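Local coordinates for MutS2 protein (Thermus thermophilus, PDB 2ZQE), which probably cuts DNA through its C-terminal Smr endonuclease domain, the part in this crystal, and is thought to suppress homologous recombination, at residues A17-R29 with A50-E62. Sequence-based numbering, arbitrary orientation.
Sequences ALLEVDQALEEAR and AIREALRRDKRVE
Arg60 reaches across to Asp22 and Glu26, tying the turn that follows helix 46-57 to helix 14-30; both helices pack against the mixed sheet of this alpha/beta Smr domain. The axes of segments 17-29 and 50-57 come within 10.3 Å and cross at -41°. Four residues make up the salt-bridge network. Asp58 grips the guanidinium side-on through its syn lone pairs: Arg60 NE bonds to Asp58 OD1 and, almost straight, Arg60 NH2 bonds to Asp58 OD2 at 2.7 Å, both in the guanidinium plane. Asp58 OD1 also accepts from Arg60 N, which closes an Asx turn. On helix 14-30, Arg60 NH2 meets the anti lone pair of Asp22 OD1 at 2.8 Å, with that oxygen some 20° out of the guanidinium plane, while Arg60 NH1 binds Glu26 OE1 at 3.0 Å and, weakly, Asp22 O. A bend at chi3 (-62°) turns the arginine tip along helix 14-30. A leucine in place of Arg60 would probably leave the carboxylates of Asp22, Glu26 and Asp58 without their shared positive mate. Apolar packing continues beside the network and further up the helices. Leu18 CD2 lies 3.6 Å from Ala54 CB and also touches Ile51, which meets Val21 as well; Leu25 CD1 reaches Leu55 CD2 at 3.9 Å. Leu38 touches Val21 and Ile51, while Leu36 and Leu81 touch Leu25, joining the helix pair to the sheet. Arg29 lays its CD against Arg60 CB, and its NE and NH2 hydrogen-bond to the backbone O atoms of Arg82 and of the C-terminal Pro83. Over the centre of one face of the Arg60 guanidinium sits Leu25 CB, 3.7 Å from Arg60 CZ.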
ATOM      1  N   ALA A  17       6.967   3.366   7.299  1.00  5.90           N
ATOM      2  CA  ALA A  17       6.153   2.885   6.173  1.00  5.63           C
ATOM      3  C   ALA A  17       4.663   3.000   6.463  1.00  5.58           C
ATOM      4  O   ALA A  17       3.895   3.474   5.624  1.00  5.51           O
ATOM      5  CB  ALA A  17       6.537   1.438   5.789  1.00  5.11           C
ATOM      6  N   LEU A  18       4.251   2.588   7.657  1.00  5.62           N
ATOM      7  CA  LEU A  18       2.833   2.689   8.029  1.00  5.93           C
ATOM      8  C   LEU A  18       2.337   4.133   8.148  1.00  5.76           C
ATOM      9  O   LEU A  18       1.205   4.434   7.766  1.00  5.61           O
ATOM     10  CB  LEU A  18       2.553   1.912   9.319  1.00  6.26           C
ATOM     11  CG  LEU A  18       2.529   0.388   9.140  1.00  9.07           C
ATOM     12  CD1 LEU A  18       2.082  -0.289  10.429  1.00  9.75           C
ATOM     13  CD2 LEU A  18       1.652  -0.070   8.006  1.00 12.20           C
ATOM     14  N   LEU A  19       3.183   5.018   8.685  1.00  5.44           N
ATOM     15  CA  LEU A  19       2.864   6.454   8.690  1.00  6.56           C
ATOM     16  C   LEU A  19       2.640   6.990   7.267  1.00  6.42           C
ATOM     17  O   LEU A  19       1.666   7.740   7.001  1.00  5.85           O
ATOM     18  CB  LEU A  19       3.966   7.247   9.419  1.00  6.36           C
ATOM     19  CG  LEU A  19       3.755   8.762   9.536  1.00  9.53           C
ATOM     20  CD1 LEU A  19       2.540   9.053  10.390  1.00 12.63           C
ATOM     21  CD2 LEU A  19       4.976   9.379  10.159  1.00 11.57           C
ATOM     22  N   GLU A  20       3.530   6.608   6.349  1.00  6.28           N
ATOM     23  CA  GLU A  20       3.397   7.047   4.970  1.00  6.48           C
ATOM     24  C   GLU A  20       2.194   6.418   4.291  1.00  6.16           C
ATOM     25  O   GLU A  20       1.532   7.073   3.485  1.00  6.56           O
ATOM     26  CB  GLU A  20       4.691   6.820   4.171  1.00  6.88           C
ATOM     27  CG  GLU A  20       4.615   7.267   2.703  1.00 11.78           C
ATOM     28  CD  GLU A  20       4.042   8.670   2.534  1.00 16.71           C
ATOM     29  OE1 GLU A  20       4.431   9.555   3.320  1.00 19.79           O
ATOM     30  OE2 GLU A  20       3.205   8.889   1.618  1.00 19.08           O
ATOM     31  N   VAL A  21       1.908   5.155   4.593  1.00  5.72           N
ATOM     32  CA  VAL A  21       0.712   4.520   4.024  1.00  5.41           C
ATOM     33  C   VAL A  21      -0.560   5.261   4.452  1.00  5.96           C
ATOM     34  O   VAL A  21      -1.438   5.532   3.630  1.00  6.82           O
ATOM     35  CB  VAL A  21       0.630   3.022   4.361  1.00  5.48           C
ATOM     36  CG1 VAL A  21      -0.754   2.470   4.035  1.00  4.57           C
ATOM     37  CG2 VAL A  21       1.706   2.271   3.576  1.00  5.54           C
ATOM     38  N   ASP A  22      -0.637   5.618   5.723  1.00  6.09           N
ATOM     39  CA  ASP A  22      -1.772   6.383   6.238  1.00  6.50           C
ATOM     40  C   ASP A  22      -1.949   7.696   5.458  1.00  7.36           C
ATOM     41  O   ASP A  22      -3.065   8.026   5.035  1.00  7.54           O
ATOM     42  CB  ASP A  22      -1.564   6.646   7.732  1.00  7.17           C
ATOM     43  CG  ASP A  22      -2.632   7.536   8.323  1.00  8.82           C
ATOM     44  OD1 ASP A  22      -3.832   7.233   8.145  1.00 10.37           O
ATOM     45  OD2 ASP A  22      -2.265   8.548   8.972  1.00 13.56           O
ATOM     46  N   GLN A  23      -0.842   8.401   5.224  1.00  7.47           N
ATOM     47  CA  GLN A  23      -0.866   9.649   4.458  1.00  7.85           C
ATOM     48  C   GLN A  23      -1.239   9.427   2.995  1.00  7.54           C
ATOM     49  O   GLN A  23      -2.046  10.182   2.418  1.00  7.72           O
ATOM     50  CB  GLN A  23       0.472  10.386   4.569  1.00  8.85           C
ATOM     51  CG  GLN A  23       0.435  11.791   3.968  1.00 12.63           C
ATOM     52  CD  GLN A  23      -0.584  12.712   4.652  1.00 18.39           C
ATOM     53  OE1 GLN A  23      -0.869  12.574   5.850  1.00 21.71           O
ATOM     54  NE2 GLN A  23      -1.135  13.663   3.883  1.00 18.74           N
ATOM     55  N   ALA A  24      -0.658   8.393   2.384  1.00  6.39           N
ATOM     56  CA  ALA A  24      -0.929   8.115   0.975  1.00  6.64           C
ATOM     57  C   ALA A  24      -2.395   7.733   0.738  1.00  6.19           C
ATOM     58  O   ALA A  24      -2.974   8.118  -0.284  1.00  6.90           O
ATOM     59  CB  ALA A  24       0.010   7.028   0.458  1.00  6.73           C
ATOM     60  N   LEU A  25      -2.994   6.987   1.671  1.00  6.26           N
ATOM     61  CA  LEU A  25      -4.417   6.620   1.557  1.00  5.70           C
ATOM     62  C   LEU A  25      -5.264   7.883   1.692  1.00  6.31           C
ATOM     63  O   LEU A  25      -6.212   8.094   0.925  1.00  6.76           O
ATOM     64  CB  LEU A  25      -4.814   5.608   2.640  1.00  6.10           C
ATOM     65  CG  LEU A  25      -4.239   4.200   2.443  1.00  4.76           C
ATOM     66  CD1 LEU A  25      -4.382   3.385   3.732  1.00  7.61           C
ATOM     67  CD2 LEU A  25      -4.923   3.496   1.276  1.00  7.32           C
ATOM     68  N   GLU A  26      -4.881   8.742   2.635  1.00  6.31           N
ATOM     69  CA  GLU A  26      -5.611   9.999   2.832  1.00  7.59           C
ATOM     70  C   GLU A  26      -5.593  10.843   1.553  1.00  7.71           C
ATOM     71  O   GLU A  26      -6.632  11.358   1.115  1.00  7.50           O
ATOM     72  CB  GLU A  26      -5.020  10.787   4.006  1.00  7.52           C
ATOM     73  CG  GLU A  26      -5.915  11.947   4.498  1.00 10.58           C
ATOM     74  CD  GLU A  26      -7.263  11.521   5.098  1.00 13.28           C
ATOM     75  OE1 GLU A  26      -7.525  10.312   5.317  1.00 14.34           O
ATOM     76  OE2 GLU A  26      -8.080  12.434   5.393  1.00 16.35           O
ATOM     77  N   GLU A  27      -4.411  10.973   0.955  1.00  8.02           N
ATOM     78  CA  GLU A  27      -4.245  11.789  -0.238  1.00  9.15           C
ATOM     79  C   GLU A  27      -4.960  11.168  -1.438  1.00  9.01           C
ATOM     80  O   GLU A  27      -5.578  11.871  -2.235  1.00  9.39           O
ATOM     81  CB  GLU A  27      -2.756  12.028  -0.529  1.00  8.54           C
ATOM     82  CG  GLU A  27      -2.127  12.944   0.523  1.00 10.27           C
ATOM     83  CD  GLU A  27      -0.647  13.206   0.312  1.00 11.27           C
ATOM     84  OE1 GLU A  27      -0.120  12.908  -0.775  1.00 16.03           O
ATOM     85  OE2 GLU A  27      -0.015  13.747   1.246  1.00 16.08           O
ATOM     86  N   ALA A  28      -4.890   9.848  -1.557  1.00  8.90           N
ATOM     87  CA  ALA A  28      -5.514   9.155  -2.687  1.00  8.62           C
ATOM     88  C   ALA A  28      -7.031   9.355  -2.643  1.00  9.14           C
ATOM     89  O   ALA A  28      -7.638   9.667  -3.670  1.00  8.85           O
ATOM     90  CB  ALA A  28      -5.159   7.668  -2.684  1.00  9.15           C
ATOM     91  N   ARG A  29      -7.630   9.232  -1.460  1.00  9.38           N
ATOM     92  CA  ARG A  29      -9.071   9.495  -1.314  1.00 10.57           C
ATOM     93  C   ARG A  29      -9.426  10.982  -1.496  1.00 10.49           C
ATOM     94  O   ARG A  29     -10.472  11.304  -2.077  1.00 10.65           O
ATOM     95  CB  ARG A  29      -9.610   8.968   0.017  1.00 11.63           C
ATOM     96  CG  ARG A  29      -9.815   7.442  -0.025  1.00 14.89           C
ATOM     97  CD  ARG A  29     -10.897   6.955   0.943  1.00 20.86           C
ATOM     98  NE  ARG A  29     -12.253   7.275   0.486  1.00 24.92           N
ATOM     99  CZ  ARG A  29     -12.978   8.305   0.920  1.00 26.71           C
ATOM    100  NH1 ARG A  29     -12.493   9.133   1.838  1.00 27.64           N
ATOM    101  NH2 ARG A  29     -14.201   8.504   0.437  1.00 27.59           N
ATOM    102  N   ALA A  50       3.272  -6.030   7.529  1.00  5.52           N
ATOM    103  CA  ALA A  50       2.755  -4.967   8.387  1.00  5.72           C
ATOM    104  C   ALA A  50       1.739  -4.109   7.642  1.00  5.42           C
ATOM    105  O   ALA A  50       0.693  -3.755   8.183  1.00  5.39           O
ATOM    106  CB  ALA A  50       3.887  -4.101   8.935  1.00  6.01           C
ATOM    107  N   ILE A  51       2.046  -3.802   6.383  1.00  4.57           N
ATOM    108  CA  ILE A  51       1.130  -3.031   5.541  1.00  4.09           C
ATOM    109  C   ILE A  51      -0.203  -3.766   5.285  1.00  4.30           C
ATOM    110  O   ILE A  51      -1.294  -3.178   5.438  1.00  4.02           O
ATOM    111  CB  ILE A  51       1.807  -2.634   4.225  1.00  3.96           C
ATOM    112  CG1 ILE A  51       2.896  -1.610   4.507  1.00  3.40           C
ATOM    113  CG2 ILE A  51       0.755  -2.084   3.220  1.00  3.95           C
ATOM    114  CD1 ILE A  51       3.876  -1.410   3.349  1.00  4.60           C
ATOM    115  N   ARG A  52      -0.133  -5.039   4.920  1.00  4.99           N
ATOM    116  CA  ARG A  52      -1.362  -5.796   4.675  1.00  5.37           C
ATOM    117  C   ARG A  52      -2.256  -5.800   5.914  1.00  5.71           C
ATOM    118  O   ARG A  52      -3.462  -5.578   5.806  1.00  5.84           O
ATOM    119  CB  ARG A  52      -1.058  -7.222   4.224  1.00  5.60           C
ATOM    120  CG  ARG A  52      -0.514  -7.284   2.795  1.00  4.95           C
ATOM    121  CD  ARG A  52       0.105  -8.645   2.456  1.00  5.16           C
ATOM    122  NE  ARG A  52      -0.851  -9.758   2.454  1.00  6.11           N
ATOM    123  CZ  ARG A  52      -1.640 -10.087   1.423  1.00  7.48           C
ATOM    124  NH1 ARG A  52      -1.646  -9.372   0.303  1.00  6.26           N
ATOM    125  NH2 ARG A  52      -2.430 -11.148   1.516  1.00  7.42           N
ATOM    126  N   GLU A  53      -1.664  -6.003   7.090  1.00  5.84           N
ATOM    127  CA  GLU A  53      -2.472  -6.008   8.316  1.00  6.98           C
ATOM    128  C   GLU A  53      -3.091  -4.623   8.611  1.00  7.00           C
ATOM    129  O   GLU A  53      -4.271  -4.509   8.989  1.00  7.11           O
ATOM    130  CB  GLU A  53      -1.659  -6.552   9.498  1.00  7.96           C
ATOM    131  CG  GLU A  53      -2.488  -6.722  10.775  1.00 10.22           C
ATOM    132  CD  GLU A  53      -3.581  -7.803  10.714  1.00 13.62           C
ATOM    133  OE1 GLU A  53      -3.647  -8.613   9.762  1.00 12.09           O
ATOM    134  OE2 GLU A  53      -4.391  -7.848  11.674  1.00 15.76           O
ATOM    135  N   ALA A  54      -2.311  -3.561   8.398  1.00  6.18           N
ATOM    136  CA  ALA A  54      -2.851  -2.205   8.537  1.00  6.26           C
ATOM    137  C   ALA A  54      -4.040  -1.963   7.594  1.00  6.38           C
ATOM    138  O   ALA A  54      -5.064  -1.351   7.979  1.00  6.62           O
ATOM    139  CB  ALA A  54      -1.759  -1.174   8.307  1.00  6.60           C
ATOM    140  N   LEU A  55      -3.927  -2.471   6.364  1.00  5.39           N
ATOM    141  CA  LEU A  55      -4.978  -2.275   5.353  1.00  4.82           C
ATOM    142  C   LEU A  55      -6.257  -3.014   5.729  1.00  4.57           C
ATOM    143  O   LEU A  55      -7.351  -2.510   5.480  1.00  5.37           O
ATOM    144  CB  LEU A  55      -4.497  -2.730   3.977  1.00  4.39           C
ATOM    145  CG  LEU A  55      -3.371  -1.898   3.353  1.00  4.25           C
ATOM    146  CD1 LEU A  55      -2.832  -2.572   2.083  1.00  4.94           C
ATOM    147  CD2 LEU A  55      -3.798  -0.423   3.064  1.00  5.85           C
ATOM    148  N   ARG A  56      -6.112  -4.193   6.329  1.00  5.11           N
ATOM    149  CA  ARG A  56      -7.278  -4.931   6.843  1.00  5.39           C
ATOM    150  C   ARG A  56      -8.108  -4.096   7.804  1.00  6.55           C
ATOM    151  O   ARG A  56      -9.344  -4.211   7.815  1.00  6.79           O
ATOM    152  CB  ARG A  56      -6.870  -6.240   7.539  1.00  4.94           C
ATOM    153  CG  ARG A  56      -6.252  -7.235   6.553  1.00  4.99           C
ATOM    154  CD  ARG A  56      -6.068  -8.620   7.168  1.00  6.23           C
ATOM    155  NE  ARG A  56      -5.459  -9.463   6.141  1.00  7.27           N
ATOM    156  CZ  ARG A  56      -4.152  -9.706   6.042  1.00  7.70           C
ATOM    157  NH1 ARG A  56      -3.302  -9.219   6.941  1.00  8.03           N
ATOM    158  NH2 ARG A  56      -3.696 -10.426   5.023  1.00  7.02           N
ATOM    159  N   ARG A  57      -7.436  -3.245   8.585  1.00  7.76           N
ATOM    160  CA  ARG A  57      -8.091  -2.456   9.632  1.00  8.56           C
ATOM    161  C   ARG A  57      -8.528  -1.074   9.156  1.00  9.24           C
ATOM    162  O   ARG A  57      -9.187  -0.329   9.893  1.00  9.44           O
ATOM    163  CB  ARG A  57      -7.126  -2.289  10.816  1.00  9.06           C
ATOM    164  CG  ARG A  57      -6.677  -3.579  11.447  1.00 11.48           C
ATOM    165  CD  ARG A  57      -5.407  -3.400  12.260  1.00 17.44           C
ATOM    166  NE  ARG A  57      -5.642  -2.887  13.606  1.00 26.07           N
ATOM    167  CZ  ARG A  57      -5.678  -1.596  13.939  1.00 28.61           C
ATOM    168  NH1 ARG A  57      -5.502  -0.652  13.021  1.00 30.96           N
ATOM    169  NH2 ARG A  57      -5.884  -1.249  15.205  1.00 30.05           N
ATOM    170  N   ASP A  58      -8.188  -0.737   7.914  1.00  8.76           N
ATOM    171  CA  ASP A  58      -8.362   0.622   7.418  1.00  9.22           C
ATOM    172  C   ASP A  58      -9.686   0.832   6.679  1.00  9.89           C
ATOM    173  O   ASP A  58      -9.925   0.245   5.623  1.00  9.23           O
ATOM    174  CB  ASP A  58      -7.181   1.008   6.524  1.00  8.86           C
ATOM    175  CG  ASP A  58      -7.009   2.511   6.416  1.00  9.77           C
ATOM    176  OD1 ASP A  58      -7.992   3.213   6.098  1.00 11.14           O
ATOM    177  OD2 ASP A  58      -5.891   3.004   6.687  1.00 11.37           O
ATOM    178  N   LYS A  59     -10.539   1.689   7.235  1.00 10.81           N
ATOM    179  CA  LYS A  59     -11.868   1.923   6.653  1.00 11.55           C
ATOM    180  C   LYS A  59     -11.872   2.658   5.300  1.00 11.23           C
ATOM    181  O   LYS A  59     -12.933   2.799   4.671  1.00 11.51           O
ATOM    182  CB  LYS A  59     -12.774   2.619   7.670  1.00 12.49           C
ATOM    183  CG  LYS A  59     -13.147   1.694   8.818  1.00 16.12           C
ATOM    184  CD  LYS A  59     -13.996   2.395   9.868  1.00 20.44           C
ATOM    185  CE  LYS A  59     -14.492   1.396  10.917  1.00 23.28           C
ATOM    186  NZ  LYS A  59     -13.374   0.879  11.749  1.00 25.13           N
ATOM    187  N   ARG A  60     -10.702   3.122   4.859  1.00  9.56           N
ATOM    188  CA  ARG A  60     -10.560   3.758   3.549  1.00  9.28           C
ATOM    189  C   ARG A  60     -10.353   2.749   2.431  1.00  9.23           C
ATOM    190  O   ARG A  60     -10.348   3.121   1.255  1.00 10.46           O
ATOM    191  CB  ARG A  60      -9.396   4.741   3.549  1.00  9.45           C
ATOM    192  CG  ARG A  60      -9.671   5.948   4.426  1.00  8.06           C
ATOM    193  CD  ARG A  60      -8.420   6.748   4.674  1.00  9.27           C
ATOM    194  NE  ARG A  60      -7.413   5.958   5.383  1.00  7.67           N
ATOM    195  CZ  ARG A  60      -6.288   6.462   5.882  1.00  8.52           C
ATOM    196  NH1 ARG A  60      -6.043   7.763   5.753  1.00 10.06           N
ATOM    197  NH2 ARG A  60      -5.416   5.680   6.507  1.00  9.51           N
ATOM    198  N   VAL A  61     -10.159   1.487   2.810  1.00  8.17           N
ATOM    199  CA  VAL A  61      -9.777   0.431   1.864  1.00  7.88           C
ATOM    200  C   VAL A  61     -10.971  -0.465   1.548  1.00  8.01           C
ATOM    201  O   VAL A  61     -11.635  -0.980   2.454  1.00  8.38           O
ATOM    202  CB  VAL A  61      -8.628  -0.439   2.447  1.00  7.52           C
ATOM    203  CG1 VAL A  61      -8.294  -1.616   1.534  1.00  8.43           C
ATOM    204  CG2 VAL A  61      -7.397   0.410   2.717  1.00  7.23           C
ATOM    205  N   GLU A  62     -11.230  -0.656   0.256  1.00  8.10           N
ATOM    206  CA  GLU A  62     -12.220  -1.633  -0.176  1.00  9.53           C
ATOM    207  C   GLU A  62     -11.594  -3.029  -0.243  1.00  9.27           C
ATOM    208  O   GLU A  62     -12.130  -3.986   0.308  1.00  9.71           O
ATOM    209  CB  GLU A  62     -12.818  -1.244  -1.511  1.00 10.40           C
ATOM    210  CG  GLU A  62     -13.904  -2.201  -1.955  1.00 15.90           C
ATOM    211  CD  GLU A  62     -14.686  -1.681  -3.123  1.00 22.20           C
ATOM    212  OE1 GLU A  62     -14.103  -1.601  -4.231  1.00 24.36           O
ATOM    213  OE2 GLU A  62     -15.886  -1.371  -2.924  1.00 24.80           O
TER